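Local coordinates for monomethylamine corrinoid protein 1 (Methanosarcina barkeri, PDB 3EZX) that carries methyl groups on a bound corrinoid cofactor between the proteins MtmB and MtbA, in methane formation from monomethylamine, at residues E91-G102 against G120-L131; L111-F121 against A204-L212. All blocks are in the same frame, centred on the assembly; numbering follows the deposited sequence.

In the fold
Both interactions belong to the C-terminal Rossmann-fold, corrinoid-binding part of the chain. Interaction 1 pairs strand 94-99 with strand 122-125, an edge strand of the sheet within this chain. It is only partly buried, and backbone hydrogen bonds dominate it. Interaction 2 packs helix 107-118, which links those two strands, against helix 204-213. It is buried and almost wholly apolar, with many alanines. The two share Gly120 and Phe121, and their centres lie about 12 Å apart. Thr113 of the linking helix packs on Ile123, and its OG1 probably makes a weak hydrogen bond with OG1 of Thr97. Each contact has one end at the corrinoid, through Gly102 in interaction 1 and through Leu111, Val112 and Ala204 in interaction 2.

Interaction 1 of 2, residues E91-G102 against G120-L131; sequences EAGLAITFVAEG and GFQIVDLGVDVL
Leu94 to Thr97 pair in parallel with Gln122 to Asp125, the two short strands diverging by 26° with their axes 4.7 Å apart at the closest. The bonds run Gln122 N to Gly93 O, Ala95 N to Gln122 O, Val124 N to Ala95 O, Thr97 N to Val124 O and Leu126 N to Thr97 O. Beyond the strands, Val130 N still reaches Val99 O, at 3.3 Å.

One face of the pair carries Leu94, Ile96, Gln122 and Val124. The CD1 branch of Leu94 lies against CG2 of Val124 and the amide end of Gln122. Ile96 runs alongside Val124, CG1 against CB, and helix 132-141 covers both through Glu138. The other face carries Ala95, Thr97, Ile123 and Asp125. Ala95 CB meets CD2 of Phe121 at 3.9 Å, while Ala92 CB sits over one ring face, offset toward the rim. Thr97 turns OG1 to the space between its own N and carbonyl carbon (chi1 50°), which lays it 3.3 Å from Asp125 CA. This OG1 also makes a weak hydrogen bond with Thr113 OG1 of helix 107-118. Asp125 OD1 accepts from Gly127 N at 3.0 Å, forming an Asx turn, and also bonds to His109 NE2. These two bonds fix the carboxylate where the strand ends.

Past the strands, Asp129 OD1 uses its anti lone pair to take Gly102 N, at 2.7 Å. Gly102 O in turn bonds to N45 of the corrinoid. His105, probably the axial ligand of the cobalt, follows shortly after. This is the first beta-alpha-beta unit of a Rossmann-like B12-binding domain, with the cofactor loop at the C-terminal end of its first strand.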
ATOM      1  N   GLU A  91     -10.452  14.936 -10.479  1.00 62.38           N
ATOM      2  CA  GLU A  91     -10.863  13.971  -9.463  1.00 75.07           C
ATOM      3  C   GLU A  91     -11.590  12.788 -10.085  1.00 75.13           C
ATOM      4  O   GLU A  91     -12.813  12.800 -10.215  1.00 82.83           O
ATOM      5  CB  GLU A  91     -11.777  14.642  -8.435  1.00 72.10           C
ATOM      6  CG  GLU A  91     -11.145  15.836  -7.753  1.00 84.59           C
ATOM      7  CD  GLU A  91      -9.834  15.488  -7.080  1.00 90.81           C
ATOM      8  OE1 GLU A  91      -9.853  14.704  -6.107  1.00 91.40           O
ATOM      9  OE2 GLU A  91      -8.782  15.995  -7.528  1.00 91.38           O
ATOM     10  N   ALA A  92     -10.830  11.764 -10.465  1.00 73.67           N
ATOM     11  CA  ALA A  92     -11.397  10.567 -11.076  1.00 60.53           C
ATOM     12  C   ALA A  92     -12.291   9.819 -10.098  1.00 55.70           C
ATOM     13  O   ALA A  92     -12.801   8.744 -10.416  1.00 54.27           O
ATOM     14  CB  ALA A  92     -10.283   9.651 -11.562  1.00 65.76           C
ATOM     15  N   GLY A  93     -12.476  10.386  -8.909  1.00 48.57           N
ATOM     16  CA  GLY A  93     -13.321   9.745  -7.918  1.00 38.84           C
ATOM     17  C   GLY A  93     -12.795   9.827  -6.499  1.00 43.54           C
ATOM     18  O   GLY A  93     -11.764  10.449  -6.234  1.00 42.49           O
ATOM     19  N   LEU A  94     -13.517   9.189  -5.582  1.00 43.64           N
ATOM     20  CA  LEU A  94     -13.147   9.172  -4.175  1.00 40.35           C
ATOM     21  C   LEU A  94     -12.639   7.798  -3.765  1.00 49.11           C
ATOM     22  O   LEU A  94     -13.326   6.793  -3.953  1.00 45.33           O
ATOM     23  CB  LEU A  94     -14.351   9.524  -3.305  1.00 47.13           C
ATOM     24  CG  LEU A  94     -14.093   9.429  -1.794  1.00 45.78           C
ATOM     25  CD1 LEU A  94     -13.253  10.621  -1.364  1.00 25.27           C
ATOM     26  CD2 LEU A  94     -15.413   9.400  -1.040  1.00 29.88           C
ATOM     27  N   ALA A  95     -11.439   7.757  -3.203  1.00 46.97           N
ATOM     28  CA  ALA A  95     -10.870   6.497  -2.764  1.00 42.08           C
ATOM     29  C   ALA A  95     -10.863   6.436  -1.246  1.00 39.72           C
ATOM     30  O   ALA A  95     -10.353   7.331  -0.575  1.00 40.55           O
ATOM     31  CB  ALA A  95      -9.455   6.350  -3.294  1.00 28.54           C
ATOM     32  N   ILE A  96     -11.457   5.379  -0.711  1.00 33.82           N
ATOM     33  CA  ILE A  96     -11.514   5.149   0.726  1.00 35.56           C
ATOM     34  C   ILE A  96     -10.516   4.027   0.993  1.00 38.45           C
ATOM     35  O   ILE A  96     -10.786   2.863   0.668  1.00 33.15           O
ATOM     36  CB  ILE A  96     -12.940   4.708   1.158  1.00 39.42           C
ATOM     37  CG1 ILE A  96     -13.967   5.802   0.788  1.00 30.44           C
ATOM     38  CG2 ILE A  96     -12.952   4.414   2.651  1.00 28.97           C
ATOM     39  CD1 ILE A  96     -15.408   5.380   1.043  1.00 17.32           C
ATOM     40  N   THR A  97      -9.364   4.388   1.558  1.00 36.46           N
ATOM     41  CA  THR A  97      -8.293   3.436   1.833  1.00 36.13           C
ATOM     42  C   THR A  97      -8.216   2.923   3.263  1.00 28.47           C
ATOM     43  O   THR A  97      -8.422   3.674   4.218  1.00 21.79           O
ATOM     44  CB  THR A  97      -6.906   4.051   1.481  1.00 46.88           C
ATOM     45  OG1 THR A  97      -6.773   5.349   2.088  1.00 45.88           O
ATOM     46  CG2 THR A  97      -6.735   4.180  -0.038  1.00 55.18           C
ATOM     47  N   PHE A  98      -7.875   1.647   3.408  1.00 25.89           N
ATOM     48  CA  PHE A  98      -7.814   1.066   4.742  1.00 23.09           C
ATOM     49  C   PHE A  98      -7.017  -0.235   4.782  1.00 25.13           C
ATOM     50  O   PHE A  98      -6.765  -0.855   3.756  1.00 25.20           O
ATOM     51  CB  PHE A  98      -9.237   0.779   5.200  1.00 18.45           C
ATOM     52  CG  PHE A  98      -9.976  -0.145   4.271  1.00 24.78           C
ATOM     53  CD1 PHE A  98      -9.971  -1.514   4.491  1.00 24.91           C
ATOM     54  CD2 PHE A  98     -10.640   0.351   3.154  1.00 26.61           C
ATOM     55  CE1 PHE A  98     -10.613  -2.382   3.609  1.00 20.11           C
ATOM     56  CE2 PHE A  98     -11.283  -0.507   2.269  1.00 24.24           C
ATOM     57  CZ  PHE A  98     -11.271  -1.878   2.497  1.00 22.25           C
ATOM     58  N   VAL A  99      -6.616  -0.633   5.982  1.00 26.06           N
ATOM     59  CA  VAL A  99      -5.901  -1.877   6.184  1.00 22.50           C
ATOM     60  C   VAL A  99      -6.867  -2.731   7.011  1.00 28.77           C
ATOM     61  O   VAL A  99      -7.461  -2.242   7.967  1.00 21.51           O
ATOM     62  CB  VAL A  99      -4.602  -1.652   6.973  1.00 30.41           C
ATOM     63  CG1 VAL A  99      -3.849  -2.964   7.107  1.00 27.03           C
ATOM     64  CG2 VAL A  99      -3.753  -0.603   6.283  1.00 11.72           C
ATOM     65  N   ALA A 100      -7.027  -3.996   6.637  1.00 29.04           N
ATOM     66  CA  ALA A 100      -7.934  -4.912   7.327  1.00 30.02           C
ATOM     67  C   ALA A 100      -7.831  -4.913   8.853  1.00 41.50           C
ATOM     68  O   ALA A 100      -6.808  -4.531   9.426  1.00 47.50           O
ATOM     69  CB  ALA A 100      -7.731  -6.319   6.806  1.00 34.79           C
ATOM     70  N   GLU A 101      -8.900  -5.365   9.504  1.00 41.52           N
ATOM     71  CA  GLU A 101      -8.965  -5.430  10.964  1.00 38.69           C
ATOM     72  C   GLU A 101      -7.871  -6.311  11.548  1.00 27.13           C
ATOM     73  O   GLU A 101      -7.620  -7.407  11.054  1.00 23.81           O
ATOM     74  CB  GLU A 101     -10.325  -5.974  11.407  1.00 35.84           C
ATOM     75  CG  GLU A 101     -10.565  -5.905  12.905  1.00 42.10           C
ATOM     76  CD  GLU A 101     -11.909  -6.484  13.299  1.00 56.46           C
ATOM     77  OE1 GLU A 101     -12.903  -6.184  12.606  1.00 52.42           O
ATOM     78  OE2 GLU A 101     -11.975  -7.230  14.302  1.00 62.17           O
ATOM     79  N   GLY A 102      -7.233  -5.824  12.609  1.00 27.81           N
ATOM     80  CA  GLY A 102      -6.181  -6.580  13.263  1.00 25.29           C
ATOM     81  C   GLY A 102      -4.837  -6.486  12.573  1.00 29.02           C
ATOM     82  O   GLY A 102      -3.855  -7.052  13.044  1.00 37.74           O
ATOM     83  N   GLY A 120      -5.073  11.941  -9.486  1.00 51.47           N
ATOM     84  CA  GLY A 120      -6.426  12.452  -9.586  1.00 55.02           C
ATOM     85  C   GLY A 120      -7.498  11.822  -8.721  1.00 59.61           C
ATOM     86  O   GLY A 120      -8.614  11.599  -9.188  1.00 69.44           O
ATOM     87  N   PHE A 121      -7.180  11.533  -7.467  1.00 55.12           N
ATOM     88  CA  PHE A 121      -8.163  10.945  -6.564  1.00 49.81           C
ATOM     89  C   PHE A 121      -8.252  11.723  -5.267  1.00 48.34           C
ATOM     90  O   PHE A 121      -7.254  12.256  -4.783  1.00 50.68           O
ATOM     91  CB  PHE A 121      -7.811   9.498  -6.219  1.00 39.31           C
ATOM     92  CG  PHE A 121      -8.394   8.485  -7.152  1.00 43.66           C
ATOM     93  CD1 PHE A 121      -7.701   8.084  -8.287  1.00 42.04           C
ATOM     94  CD2 PHE A 121      -9.634   7.912  -6.885  1.00 41.64           C
ATOM     95  CE1 PHE A 121      -8.231   7.116  -9.140  1.00 44.36           C
ATOM     96  CE2 PHE A 121     -10.173   6.946  -7.733  1.00 47.90           C
ATOM     97  CZ  PHE A 121      -9.469   6.548  -8.862  1.00 41.43           C
ATOM     98  N   GLN A 122      -9.455  11.805  -4.712  1.00 50.72           N
ATOM     99  CA  GLN A 122      -9.629  12.480  -3.438  1.00 45.16           C
ATOM    100  C   GLN A 122      -9.441  11.347  -2.446  1.00 40.20           C
ATOM    101  O   GLN A 122      -9.963  10.247  -2.640  1.00 39.07           O
ATOM    102  CB  GLN A 122     -11.025  13.072  -3.298  1.00 47.82           C
ATOM    103  CG  GLN A 122     -11.176  13.889  -2.032  1.00 66.07           C
ATOM    104  CD  GLN A 122     -12.620  14.064  -1.619  1.00 80.38           C
ATOM    105  OE1 GLN A 122     -12.916  14.714  -0.614  1.00 82.63           O
ATOM    106  NE2 GLN A 122     -13.533  13.478  -2.390  1.00 85.38           N
ATOM    107  N   ILE A 123      -8.699  11.608  -1.383  1.00 43.23           N
ATOM    108  CA  ILE A 123      -8.413  10.568  -0.415  1.00 44.95           C
ATOM    109  C   ILE A 123      -9.191  10.588   0.890  1.00 42.99           C
ATOM    110  O   ILE A 123      -9.506  11.646   1.435  1.00 43.43           O
ATOM    111  CB  ILE A 123      -6.899  10.555  -0.089  1.00 40.75           C
ATOM    112  CG1 ILE A 123      -6.107  10.239  -1.359  1.00 47.14           C
ATOM    113  CG2 ILE A 123      -6.594   9.539   0.991  1.00 47.52           C
ATOM    114  CD1 ILE A 123      -6.561   8.974  -2.071  1.00 31.74           C
ATOM    115  N   VAL A 124      -9.502   9.386   1.365  1.00 42.62           N
ATOM    116  CA  VAL A 124     -10.191   9.165   2.632  1.00 45.36           C
ATOM    117  C   VAL A 124      -9.457   7.975   3.252  1.00 46.63           C
ATOM    118  O   VAL A 124      -9.815   6.816   3.026  1.00 48.89           O
ATOM    119  CB  VAL A 124     -11.676   8.811   2.434  1.00 44.49           C
ATOM    120  CG1 VAL A 124     -12.349   8.622   3.789  1.00 36.88           C
ATOM    121  CG2 VAL A 124     -12.370   9.917   1.673  1.00 48.90           C
ATOM    122  N   ASP A 125      -8.413   8.285   4.016  1.00 41.90           N
ATOM    123  CA  ASP A 125      -7.563   7.286   4.666  1.00 38.73           C
ATOM    124  C   ASP A 125      -8.102   6.898   6.042  1.00 38.13           C
ATOM    125  O   ASP A 125      -7.971   7.666   6.992  1.00 40.19           O
ATOM    126  CB  ASP A 125      -6.155   7.867   4.822  1.00 37.81           C
ATOM    127  CG  ASP A 125      -5.101   6.807   5.044  1.00 45.68           C
ATOM    128  OD1 ASP A 125      -5.412   5.762   5.654  1.00 42.89           O
ATOM    129  OD2 ASP A 125      -3.950   7.033   4.616  1.00 50.31           O
ATOM    130  N   LEU A 126      -8.686   5.706   6.155  1.00 27.44           N
ATOM    131  CA  LEU A 126      -9.237   5.251   7.432  1.00 30.01           C
ATOM    132  C   LEU A 126      -8.194   4.767   8.450  1.00 24.86           C
ATOM    133  O   LEU A 126      -8.521   4.541   9.617  1.00 31.94           O
ATOM    134  CB  LEU A 126     -10.275   4.146   7.198  1.00 22.74           C
ATOM    135  CG  LEU A 126     -11.516   4.523   6.380  1.00 36.23           C
ATOM    136  CD1 LEU A 126     -12.525   3.378   6.407  1.00 22.03           C
ATOM    137  CD2 LEU A 126     -12.146   5.790   6.947  1.00 30.48           C
ATOM    138  N   GLY A 127      -6.946   4.616   8.013  1.00 22.43           N
ATOM    139  CA  GLY A 127      -5.895   4.156   8.905  1.00 28.68           C
ATOM    140  C   GLY A 127      -5.742   2.645   8.853  1.00 28.42           C
ATOM    141  O   GLY A 127      -5.983   2.042   7.811  1.00 27.21           O
ATOM    142  N   VAL A 128      -5.350   2.034   9.971  1.00 26.62           N
ATOM    143  CA  VAL A 128      -5.167   0.582  10.042  1.00 26.11           C
ATOM    144  C   VAL A 128      -6.111  -0.051  11.061  1.00 30.99           C
ATOM    145  O   VAL A 128      -6.736   0.650  11.857  1.00 40.36           O
ATOM    146  CB  VAL A 128      -3.711   0.201  10.452  1.00 34.27           C
ATOM    147  CG1 VAL A 128      -2.713   0.799   9.483  1.00 26.49           C
ATOM    148  CG2 VAL A 128      -3.421   0.672  11.872  1.00 20.50           C
ATOM    149  N   ASP A 129      -6.212  -1.378  11.039  1.00 28.52           N
ATOM    150  CA  ASP A 129      -7.061  -2.082  11.992  1.00 32.02           C
ATOM    151  C   ASP A 129      -8.498  -1.558  11.919  1.00 27.61           C
ATOM    152  O   ASP A 129      -9.185  -1.440  12.932  1.00 26.69           O
ATOM    153  CB  ASP A 129      -6.472  -1.895  13.401  1.00 25.63           C
ATOM    154  CG  ASP A 129      -7.289  -2.569  14.484  1.00 33.20           C
ATOM    155  OD1 ASP A 129      -7.681  -3.738  14.298  1.00 36.56           O
ATOM    156  OD2 ASP A 129      -7.521  -1.925  15.532  1.00 25.33           O
ATOM    157  N   VAL A 130      -8.945  -1.257  10.704  1.00 31.38           N
ATOM    158  CA  VAL A 130     -10.289  -0.735  10.463  1.00 25.75           C
ATOM    159  C   VAL A 130     -11.348  -1.832  10.426  1.00 33.49           C
ATOM    160  O   VAL A 130     -11.203  -2.811   9.695  1.00 39.06           O
ATOM    161  CB  VAL A 130     -10.349   0.013   9.121  1.00 27.69           C
ATOM    162  CG1 VAL A 130     -11.722   0.635   8.935  1.00 25.29           C
ATOM    163  CG2 VAL A 130      -9.254   1.072   9.065  1.00 37.25           C
ATOM    164  N   LEU A 131     -12.413  -1.662  11.207  1.00 32.27           N
ATOM    165  CA  LEU A 131     -13.504  -2.638  11.241  1.00 34.46           C
ATOM    166  C   LEU A 131     -14.214  -2.631   9.889  1.00 33.27           C
ATOM    167  O   LEU A 131     -14.278  -1.594   9.226  1.00 36.44           O
ATOM    168  CB  LEU A 131     -14.508  -2.281  12.341  1.00 38.03           C
ATOM    169  CG  LEU A 131     -14.029  -2.317  13.795  1.00 47.22           C
ATOM    170  CD1 LEU A 131     -15.024  -1.583  14.681  1.00 43.89           C
ATOM    171  CD2 LEU A 131     -13.857  -3.757  14.250  1.00 36.95           C
TER

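Interaction 2 of 2, residues L111-F121 against A204-L212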
ATOM      1  N   LEU A 111       1.651   3.822   0.746  1.00 37.57           N
ATOM      2  CA  LEU A 111       2.218   4.045  -0.566  1.00 38.01           C
ATOM      3  C   LEU A 111       1.130   4.101  -1.646  1.00 36.83           C
ATOM      4  O   LEU A 111       1.127   4.997  -2.496  1.00 42.05           O
ATOM      5  CB  LEU A 111       3.222   2.945  -0.892  1.00 38.48           C
ATOM      6  CG  LEU A 111       4.006   3.080  -2.203  1.00 38.03           C
ATOM      7  CD1 LEU A 111       4.726   4.428  -2.269  1.00 32.23           C
ATOM      8  CD2 LEU A 111       4.990   1.938  -2.287  1.00 43.98           C
ATOM      9  N   VAL A 112       0.207   3.148  -1.611  1.00 28.46           N
ATOM     10  CA  VAL A 112      -0.874   3.117  -2.582  1.00 30.37           C
ATOM     11  C   VAL A 112      -1.761   4.353  -2.438  1.00 33.48           C
ATOM     12  O   VAL A 112      -2.150   4.961  -3.436  1.00 38.43           O
ATOM     13  CB  VAL A 112      -1.779   1.882  -2.396  1.00 32.02           C
ATOM     14  CG1 VAL A 112      -2.990   2.017  -3.281  1.00 27.69           C
ATOM     15  CG2 VAL A 112      -1.009   0.597  -2.713  1.00 33.75           C
ATOM     16  N   THR A 113      -2.099   4.700  -1.192  1.00 40.71           N
ATOM     17  CA  THR A 113      -2.949   5.867  -0.878  1.00 43.74           C
ATOM     18  C   THR A 113      -2.300   7.140  -1.414  1.00 45.63           C
ATOM     19  O   THR A 113      -2.992   8.070  -1.829  1.00 59.68           O
ATOM     20  CB  THR A 113      -3.167   6.071   0.680  1.00 38.76           C
ATOM     21  OG1 THR A 113      -3.679   4.867   1.275  1.00 36.68           O
ATOM     22  CG2 THR A 113      -4.172   7.216   0.925  1.00 15.72           C
ATOM     23  N   THR A 114      -0.971   7.187  -1.370  1.00 44.75           N
ATOM     24  CA  THR A 114      -0.267   8.362  -1.842  1.00 43.59           C
ATOM     25  C   THR A 114      -0.384   8.421  -3.353  1.00 38.93           C
ATOM     26  O   THR A 114      -0.695   9.467  -3.911  1.00 28.23           O
ATOM     27  CB  THR A 114       1.222   8.350  -1.451  1.00 45.93           C
ATOM     28  OG1 THR A 114       1.356   8.455  -0.029  1.00 35.87           O
ATOM     29  CG2 THR A 114       1.944   9.503  -2.114  1.00 42.31           C
ATOM     30  N   MET A 115      -0.144   7.298  -4.021  1.00 24.54           N
ATOM     31  CA  MET A 115      -0.240   7.288  -5.469  1.00 32.90           C
ATOM     32  C   MET A 115      -1.645   7.691  -5.874  1.00 43.76           C
ATOM     33  O   MET A 115      -1.824   8.617  -6.670  1.00 49.00           O
ATOM     34  CB  MET A 115       0.141   5.923  -6.011  1.00 33.77           C
ATOM     35  CG  MET A 115       1.594   5.612  -5.734  1.00 52.14           C
ATOM     36  SD  MET A 115       2.790   6.585  -6.711  1.00 50.81           S
ATOM     37  CE  MET A 115       2.562   8.314  -6.136  1.00 48.48           C
ATOM     38  N   LEU A 116      -2.642   6.995  -5.340  1.00 42.97           N
ATOM     39  CA  LEU A 116      -4.011   7.379  -5.617  1.00 47.68           C
ATOM     40  C   LEU A 116      -4.027   8.783  -5.047  1.00 50.46           C
ATOM     41  O   LEU A 116      -3.409   9.035  -4.016  1.00 61.68           O
ATOM     42  CB  LEU A 116      -4.984   6.497  -4.846  1.00 44.61           C
ATOM     43  CG  LEU A 116      -5.145   5.090  -5.401  1.00 41.55           C
ATOM     44  CD1 LEU A 116      -6.139   4.331  -4.554  1.00 40.08           C
ATOM     45  CD2 LEU A 116      -5.610   5.176  -6.841  1.00 33.60           C
ATOM     46  N   GLY A 117      -4.712   9.703  -5.705  1.00 48.48           N
ATOM     47  CA  GLY A 117      -4.724  11.059  -5.198  1.00 51.87           C
ATOM     48  C   GLY A 117      -3.694  11.830  -5.988  1.00 59.20           C
ATOM     49  O   GLY A 117      -3.969  12.922  -6.483  1.00 76.02           O
ATOM     50  N   ALA A 118      -2.498  11.260  -6.103  1.00 48.71           N
ATOM     51  CA  ALA A 118      -1.441  11.887  -6.881  1.00 45.48           C
ATOM     52  C   ALA A 118      -1.838  11.654  -8.332  1.00 51.48           C
ATOM     53  O   ALA A 118      -1.329  12.301  -9.246  1.00 56.28           O
ATOM     54  CB  ALA A 118      -0.105  11.231  -6.587  1.00 46.51           C
ATOM     55  N   ASN A 119      -2.758  10.712  -8.523  1.00 42.63           N
ATOM     56  CA  ASN A 119      -3.267  10.377  -9.842  1.00 46.04           C
ATOM     57  C   ASN A 119      -4.736  10.758  -9.990  1.00 49.74           C
ATOM     58  O   ASN A 119      -5.541   9.997 -10.536  1.00 46.48           O
ATOM     59  CB  ASN A 119      -3.077   8.890 -10.126  1.00 46.13           C
ATOM     60  CG  ASN A 119      -1.666   8.565 -10.549  1.00 56.86           C
ATOM     61  OD1 ASN A 119      -1.159   9.115 -11.524  1.00 67.95           O
ATOM     62  ND2 ASN A 119      -1.021   7.670  -9.817  1.00 73.93           N
ATOM     63  N   GLY A 120      -5.073  11.941  -9.486  1.00 51.47           N
ATOM     64  CA  GLY A 120      -6.426  12.452  -9.586  1.00 55.02           C
ATOM     65  C   GLY A 120      -7.498  11.822  -8.721  1.00 59.61           C
ATOM     66  O   GLY A 120      -8.614  11.599  -9.188  1.00 69.44           O
ATOM     67  N   PHE A 121      -7.180  11.533  -7.467  1.00 55.12           N
ATOM     68  CA  PHE A 121      -8.163  10.945  -6.564  1.00 49.81           C
ATOM     69  C   PHE A 121      -8.252  11.723  -5.267  1.00 48.34           C
ATOM     70  O   PHE A 121      -7.254  12.256  -4.783  1.00 50.68           O
ATOM     71  CB  PHE A 121      -7.811   9.498  -6.219  1.00 39.31           C
ATOM     72  CG  PHE A 121      -8.394   8.485  -7.152  1.00 43.66           C
ATOM     73  CD1 PHE A 121      -7.701   8.084  -8.287  1.00 42.04           C
ATOM     74  CD2 PHE A 121      -9.634   7.912  -6.885  1.00 41.64           C
ATOM     75  CE1 PHE A 121      -8.231   7.116  -9.140  1.00 44.36           C
ATOM     76  CE2 PHE A 121     -10.173   6.946  -7.733  1.00 47.90           C
ATOM     77  CZ  PHE A 121      -9.469   6.548  -8.862  1.00 41.43           C
ATOM     78  N   ALA A 204       2.341   0.102  -5.950  1.00 44.47           N
ATOM     79  CA  ALA A 204       1.724   1.418  -6.000  1.00 43.82           C
ATOM     80  C   ALA A 204       1.423   1.822  -7.430  1.00 50.81           C
ATOM     81  O   ALA A 204       0.299   2.209  -7.754  1.00 59.04           O
ATOM     82  CB  ALA A 204       2.639   2.450  -5.346  1.00 34.23           C
ATOM     83  N   ALA A 205       2.434   1.722  -8.285  1.00 54.74           N
ATOM     84  CA  ALA A 205       2.303   2.085  -9.691  1.00 59.47           C
ATOM     85  C   ALA A 205       1.081   1.465 -10.368  1.00 57.59           C
ATOM     86  O   ALA A 205       0.179   2.177 -10.817  1.00 55.03           O
ATOM     87  CB  ALA A 205       3.571   1.691 -10.444  1.00 69.99           C
ATOM     88  N   GLU A 206       1.058   0.139 -10.446  1.00 53.04           N
ATOM     89  CA  GLU A 206      -0.042  -0.570 -11.085  1.00 54.52           C
ATOM     90  C   GLU A 206      -1.360  -0.257 -10.392  1.00 62.66           C
ATOM     91  O   GLU A 206      -2.399  -0.123 -11.040  1.00 70.58           O
ATOM     92  CB  GLU A 206       0.216  -2.074 -11.048  1.00 56.69           C
ATOM     93  CG  GLU A 206      -0.330  -2.815 -12.248  1.00 65.89           C
ATOM     94  CD  GLU A 206       0.029  -4.283 -12.223  1.00 83.02           C
ATOM     95  OE1 GLU A 206      -0.527  -5.018 -11.379  1.00 81.94           O
ATOM     96  OE2 GLU A 206       0.877  -4.699 -13.043  1.00 91.40           O
ATOM     97  N   ALA A 207      -1.310  -0.143  -9.069  1.00 61.96           N
ATOM     98  CA  ALA A 207      -2.499   0.160  -8.289  1.00 53.55           C
ATOM     99  C   ALA A 207      -3.171   1.401  -8.860  1.00 51.77           C
ATOM    100  O   ALA A 207      -4.381   1.420  -9.069  1.00 51.19           O
ATOM    101  CB  ALA A 207      -2.122   0.386  -6.833  1.00 54.60           C
ATOM    102  N   ALA A 208      -2.372   2.432  -9.114  1.00 48.01           N
ATOM    103  CA  ALA A 208      -2.886   3.678  -9.666  1.00 52.23           C
ATOM    104  C   ALA A 208      -3.533   3.440 -11.028  1.00 56.19           C
ATOM    105  O   ALA A 208      -4.650   3.894 -11.276  1.00 58.19           O
ATOM    106  CB  ALA A 208      -1.763   4.697  -9.787  1.00 41.62           C
ATOM    107  N   LYS A 209      -2.833   2.734 -11.912  1.00 49.79           N
ATOM    108  CA  LYS A 209      -3.373   2.445 -13.232  1.00 55.08           C
ATOM    109  C   LYS A 209      -4.696   1.699 -13.115  1.00 56.57           C
ATOM    110  O   LYS A 209      -5.710   2.141 -13.652  1.00 65.24           O
ATOM    111  CB  LYS A 209      -2.396   1.602 -14.057  1.00 61.96           C
ATOM    112  CG  LYS A 209      -1.246   2.380 -14.668  1.00 73.92           C
ATOM    113  CD  LYS A 209      -0.444   1.500 -15.616  1.00 83.20           C
ATOM    114  CE  LYS A 209       0.670   2.279 -16.300  1.00 87.61           C
ATOM    115  NZ  LYS A 209       1.448   1.415 -17.236  1.00 83.85           N
ATOM    116  N   VAL A 210      -4.685   0.569 -12.413  1.00 45.65           N
ATOM    117  CA  VAL A 210      -5.897  -0.219 -12.243  1.00 41.61           C
ATOM    118  C   VAL A 210      -7.024   0.625 -11.669  1.00 40.72           C
ATOM    119  O   VAL A 210      -8.169   0.523 -12.106  1.00 40.32           O
ATOM    120  CB  VAL A 210      -5.661  -1.429 -11.322  1.00 49.60           C
ATOM    121  CG1 VAL A 210      -6.992  -2.111 -11.011  1.00 28.82           C
ATOM    122  CG2 VAL A 210      -4.699  -2.411 -11.994  1.00 37.33           C
ATOM    123  N   ALA A 211      -6.702   1.461 -10.691  1.00 46.21           N
ATOM    124  CA  ALA A 211      -7.709   2.322 -10.082  1.00 56.99           C
ATOM    125  C   ALA A 211      -8.416   3.148 -11.152  1.00 59.11           C
ATOM    126  O   ALA A 211      -9.642   3.251 -11.154  1.00 71.61           O
ATOM    127  CB  ALA A 211      -7.067   3.246  -9.051  1.00 50.42           C
ATOM    128  N   LEU A 212      -7.636   3.730 -12.060  1.00 58.72           N
ATOM    129  CA  LEU A 212      -8.182   4.551 -13.135  1.00 57.58           C
ATOM    130  C   LEU A 212      -9.015   3.724 -14.111  1.00 56.70           C
ATOM    131  O   LEU A 212     -10.172   4.053 -14.372  1.00 53.67           O
ATOM    132  CB  LEU A 212      -7.048   5.266 -13.882  1.00 52.81           C
ATOM    133  CG  LEU A 212      -6.459   6.534 -13.250  1.00 51.99           C
ATOM    134  CD1 LEU A 212      -6.307   6.379 -11.751  1.00 64.45           C
ATOM    135  CD2 LEU A 212      -5.115   6.819 -13.893  1.00 49.60           C
TER
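Ala204 and Ala208 fit into hollows along helix 107-118 and the residue that follows it, where two helices on the same face of the Rossmann-fold sheet cross at -44°. The axes of the two short segments come within 8.7 Å of each other, and the small methyl groups of helix 204-213 probably allow this closeness. Ala204 CB is the first bump. It enters the hollow between Leu111 and Met115, with CG of Met115 at 3.4 Å and CG of Leu111 nearly as near. Beyond CG the Met115 chain folds twice and turns from Ala204, and the side chain also touches Leu82 of helix 61-82. One turn on, Ala208 CB lies between Met115 CB and the amide of Asn119, whose ND2 rests on it. Beside this row, CG1 of Val112 meets Ala207 CB.

Just after the first helix, the CE1 edge of the Phe121 ring meets Leu212 CD1 in the ring plane, while Ala211 CB lies off the plane near CE1 and CZ. With an alanine here the ring would be gone, and Leu212 CD1 and Ala211 CB would probably be left facing a gap. Leu116 has CG anti to its carbonyl carbon (chi1 -75°), and its CD2 comes to 3.3 Å from Ala211 CB.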